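Local coordinates for protein 3-polyprenyl-4-hydroxybenzoate decarboxylase and related decarboxylases (Pelotomaculum thermopropionicum, PDB 6H6X) that binds prenylated FMN as a UbiD-family enzyme, probably decarboxylates aromatic acids, and can carboxylate 2-furoic acid to 2,5-furandicarboxylic acid, at residues L297-L308 and V322-R331. The protein carries 8 engineered substitutions. Residues are numbered along the deposited sequence; the frame is centred on the assembly and turned at random.
Sequences LLLGGIAREAVL and VHLTPGGSCR
Bends at chi3 in Arg304 and Arg331 (-72° and -64°) help bring their guanidinium groups flat against each other, centres 3.9 Å apart and planes 27° from parallel. The Arg304 group grips Cys330 side-on: NE and NH2 both donate to Cys330 O, at 3.0 and 2.8 Å, with the oxygen almost in the guanidinium plane. NE lies in the carbonyl plane, whereas NH2 stands above it. The opposite face of Arg304 rests on the backbone of Gly300 and Gly301. There the helix comes close to the loop, with the CA atoms of Gly301 and Cys330 4.7 Å apart, and Leu297 CB packs on Cys330 SG at 3.8 Å. Further along, Leu324 CD1 meets Arg304 CB at 3.5 Å. Extended Glu305 reaches the strand, and its OE2 accepts from Leu324 N (2.9 Å) on the anti side, tilted out of the carboxylate plane; the same oxygen meets the edge of the His323 ring. Helix 294-315 is thereby fastened to 319-324, an edge strand within this chain, and its following loop, beside the prenylated FMN that touches Leu299. Stacking of like charges is probably tolerated because Glu359 forms a salt bridge with Arg331, while the paired bonds to Cys330 O probably hold the Arg304 plane.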
loop_
_atom_site.group_PDB
_atom_site.type_symbol
_atom_site.label_atom_id
_atom_site.label_comp_id
_atom_site.label_asym_id
_atom_site.label_seq_id
_atom_site.Cartn_x
_atom_site.Cartn_y
_atom_site.Cartn_z
ATOM N N LEU B 297 9.038 -12.896 -7.208
ATOM C CA LEU B 297 7.971 -13.163 -6.237
ATOM C C LEU B 297 6.738 -13.822 -6.871
ATOM O O LEU B 297 6.237 -14.823 -6.344
ATOM C CB LEU B 297 7.596 -11.860 -5.502
ATOM C CG LEU B 297 8.704 -11.249 -4.618
ATOM C CD1 LEU B 297 8.188 -10.077 -3.847
ATOM C CD2 LEU B 297 9.403 -12.286 -3.728
ATOM N N LEU B 298 6.311 -13.345 -8.054
ATOM C CA LEU B 298 5.116 -13.905 -8.722
ATOM C C LEU B 298 5.296 -15.284 -9.318
ATOM O O LEU B 298 4.324 -16.092 -9.351
ATOM C CB LEU B 298 4.533 -12.914 -9.729
ATOM C CG LEU B 298 3.915 -11.702 -9.071
ATOM C CD1 LEU B 298 3.513 -10.613 -10.069
ATOM C CD2 LEU B 298 2.706 -12.140 -8.317
ATOM N N LEU B 299 6.502 -15.614 -9.757
ATOM C CA LEU B 299 6.728 -16.951 -10.266
ATOM C C LEU B 299 6.331 -17.995 -9.262
ATOM O O LEU B 299 5.489 -18.855 -9.537
ATOM C CB LEU B 299 8.186 -17.207 -10.727
ATOM C CG LEU B 299 8.499 -16.891 -12.173
ATOM C CD1 LEU B 299 10.015 -17.102 -12.377
ATOM C CD2 LEU B 299 7.637 -17.773 -13.081
ATOM N N GLY B 300 6.980 -17.942 -8.103
ATOM C CA GLY B 300 6.629 -18.867 -7.003
ATOM C C GLY B 300 5.259 -18.573 -6.383
ATOM O O GLY B 300 4.536 -19.492 -6.046
ATOM N N GLY B 301 4.913 -17.299 -6.251
ATOM C CA GLY B 301 3.674 -16.851 -5.650
ATOM C C GLY B 301 2.396 -17.384 -6.281
ATOM O O GLY B 301 1.530 -17.903 -5.597
ATOM N N ILE B 302 2.297 -17.257 -7.598
ATOM C CA ILE B 302 1.141 -17.736 -8.363
ATOM C C ILE B 302 0.998 -19.217 -8.232
ATOM O O ILE B 302 -0.111 -19.704 -8.001
ATOM C CB ILE B 302 1.221 -17.284 -9.824
ATOM C CG1 ILE B 302 1.018 -15.776 -9.838
ATOM C CG2 ILE B 302 0.134 -17.940 -10.663
ATOM C CD1 ILE B 302 1.354 -15.147 -11.152
ATOM N N ALA B 303 2.114 -19.936 -8.289
ATOM C CA ALA B 303 2.087 -21.378 -8.035
ATOM C C ALA B 303 1.602 -21.729 -6.641
ATOM O O ALA B 303 0.782 -22.655 -6.468
ATOM C CB ALA B 303 3.457 -21.994 -8.273
ATOM N N ARG B 304 2.085 -20.999 -5.643
ATOM C CA ARG B 304 1.625 -21.262 -4.248
ATOM C C ARG B 304 0.153 -20.836 -4.096
ATOM O O ARG B 304 -0.582 -21.470 -3.423
ATOM C CB ARG B 304 2.532 -20.639 -3.212
ATOM C CG ARG B 304 3.974 -21.220 -3.196
ATOM C CD ARG B 304 4.934 -20.631 -2.147
ATOM N NE ARG B 304 5.366 -19.298 -2.447
ATOM C CZ ARG B 304 6.440 -18.965 -3.202
ATOM N NH1 ARG B 304 7.169 -19.886 -3.757
ATOM N NH2 ARG B 304 6.772 -17.669 -3.419
ATOM N N GLU B 305 -0.269 -19.758 -4.737
ATOM C CA GLU B 305 -1.662 -19.347 -4.685
ATOM C C GLU B 305 -2.609 -20.399 -5.276
ATOM O O GLU B 305 -3.672 -20.629 -4.749
ATOM C CB GLU B 305 -1.881 -18.027 -5.379
ATOM C CG GLU B 305 -1.444 -16.815 -4.601
ATOM C CD GLU B 305 -1.572 -15.497 -5.392
ATOM O OE1 GLU B 305 -2.109 -15.491 -6.534
ATOM O OE2 GLU B 305 -1.159 -14.430 -4.863
ATOM N N ALA B 306 -2.229 -21.045 -6.367
ATOM C CA ALA B 306 -3.081 -22.081 -6.965
ATOM C C ALA B 306 -3.332 -23.207 -5.998
ATOM O O ALA B 306 -4.443 -23.670 -5.880
ATOM C CB ALA B 306 -2.464 -22.635 -8.223
ATOM N N VAL B 307 -2.282 -23.650 -5.335
ATOM C CA VAL B 307 -2.372 -24.675 -4.305
ATOM C C VAL B 307 -3.155 -24.214 -3.097
ATOM O O VAL B 307 -3.948 -24.973 -2.581
ATOM C CB VAL B 307 -0.973 -25.152 -3.849
ATOM C CG1 VAL B 307 -1.024 -25.965 -2.545
ATOM C CG2 VAL B 307 -0.337 -25.983 -4.969
ATOM N N LEU B 308 -2.935 -22.972 -2.651
ATOM C CA LEU B 308 -3.671 -22.405 -1.566
ATOM C C LEU B 308 -5.205 -22.328 -1.858
ATOM O O LEU B 308 -6.020 -22.666 -0.978
ATOM C CB LEU B 308 -3.127 -21.028 -1.204
ATOM C CG LEU B 308 -3.924 -20.185 -0.199
ATOM C CD1 LEU B 308 -3.805 -20.829 1.178
ATOM C CD2 LEU B 308 -3.385 -18.742 -0.147
ATOM N N VAL B 322 -7.889 -15.990 -3.233
ATOM C CA VAL B 322 -6.738 -15.981 -2.331
ATOM C C VAL B 322 -5.637 -15.140 -2.970
ATOM O O VAL B 322 -5.582 -15.008 -4.194
ATOM C CB VAL B 322 -6.263 -17.398 -2.043
ATOM C CG1 VAL B 322 -7.426 -18.263 -1.536
ATOM C CG2 VAL B 322 -5.646 -18.053 -3.267
ATOM N N HIS B 323 -4.832 -14.510 -2.125
ATOM C CA HIS B 323 -3.688 -13.712 -2.532
ATOM C C HIS B 323 -2.557 -13.879 -1.476
ATOM O O HIS B 323 -2.753 -13.658 -0.262
ATOM C CB HIS B 323 -4.100 -12.264 -2.611
ATOM C CG HIS B 323 -3.014 -11.335 -3.042
ATOM N ND1 HIS B 323 -2.907 -10.048 -2.565
ATOM C CD2 HIS B 323 -2.016 -11.484 -3.942
ATOM C CE1 HIS B 323 -1.886 -9.444 -3.150
ATOM N NE2 HIS B 323 -1.333 -10.293 -4.001
ATOM N N LEU B 324 -1.392 -14.277 -1.940
ATOM C CA LEU B 324 -0.152 -14.158 -1.183
ATOM C C LEU B 324 0.481 -12.819 -1.484
ATOM O O LEU B 324 0.926 -12.590 -2.593
ATOM C CB LEU B 324 0.791 -15.309 -1.510
ATOM C CG LEU B 324 0.259 -16.662 -1.094
ATOM C CD1 LEU B 324 1.069 -17.808 -1.690
ATOM C CD2 LEU B 324 0.229 -16.781 0.431
ATOM N N THR B 325 0.491 -11.915 -0.506
ATOM C CA THR B 325 0.904 -10.529 -0.730
ATOM C C THR B 325 2.425 -10.345 -0.962
ATOM O O THR B 325 3.240 -11.100 -0.445
ATOM C CB THR B 325 0.590 -9.617 0.498
ATOM O OG1 THR B 325 1.430 -10.007 1.634
ATOM C CG2 THR B 325 -0.891 -9.661 0.845
ATOM N N PRO B 326 2.791 -9.330 -1.732
ATOM C CA PRO B 326 4.212 -9.067 -1.984
ATOM C C PRO B 326 5.033 -8.711 -0.752
ATOM O O PRO B 326 6.190 -9.132 -0.665
ATOM C CB PRO B 326 4.216 -7.891 -2.980
ATOM C CG PRO B 326 2.769 -7.547 -3.249
ATOM C CD PRO B 326 1.896 -8.588 -2.643
ATOM N N GLY B 327 4.454 -7.915 0.142
ATOM C CA GLY B 327 4.982 -7.669 1.471
ATOM C C GLY B 327 5.486 -8.893 2.205
ATOM O O GLY B 327 6.544 -8.850 2.840
ATOM N N GLY B 328 4.771 -9.996 2.052
ATOM C CA GLY B 328 5.140 -11.293 2.603
ATOM C C GLY B 328 5.950 -12.171 1.737
ATOM O O GLY B 328 6.049 -13.384 1.983
ATOM N N SER B 329 6.527 -11.585 0.681
ATOM C CA SER B 329 7.311 -12.347 -0.332
ATOM C C SER B 329 6.525 -13.400 -1.093
ATOM O O SER B 329 7.099 -14.402 -1.553
ATOM C CB SER B 329 8.616 -12.873 0.249
ATOM O OG SER B 329 9.233 -11.773 0.989
ATOM N N CYS B 330 5.237 -13.119 -1.326
ATOM C CA CYS B 330 4.301 -14.052 -1.959
ATOM C C CYS B 330 4.487 -15.445 -1.406
ATOM O O CYS B 330 4.643 -16.421 -2.127
ATOM C CB CYS B 330 4.354 -13.970 -3.459
ATOM S SG CYS B 330 4.071 -12.304 -4.108
ATOM N N ARG B 331 4.395 -15.528 -0.078
ATOM C CA ARG B 331 4.728 -16.726 0.644
ATOM C C ARG B 331 4.234 -16.708 2.130
ATOM O O ARG B 331 3.633 -17.675 2.579
ATOM C CB ARG B 331 6.250 -16.798 0.653
ATOM C CG ARG B 331 6.830 -18.079 1.101
ATOM C CD ARG B 331 8.335 -17.887 1.212
ATOM N NE ARG B 331 8.990 -17.588 -0.050
ATOM C CZ ARG B 331 9.551 -18.490 -0.848
ATOM N NH1 ARG B 331 9.565 -19.789 -0.524
ATOM N NH2 ARG B 331 10.111 -18.095 -1.988
#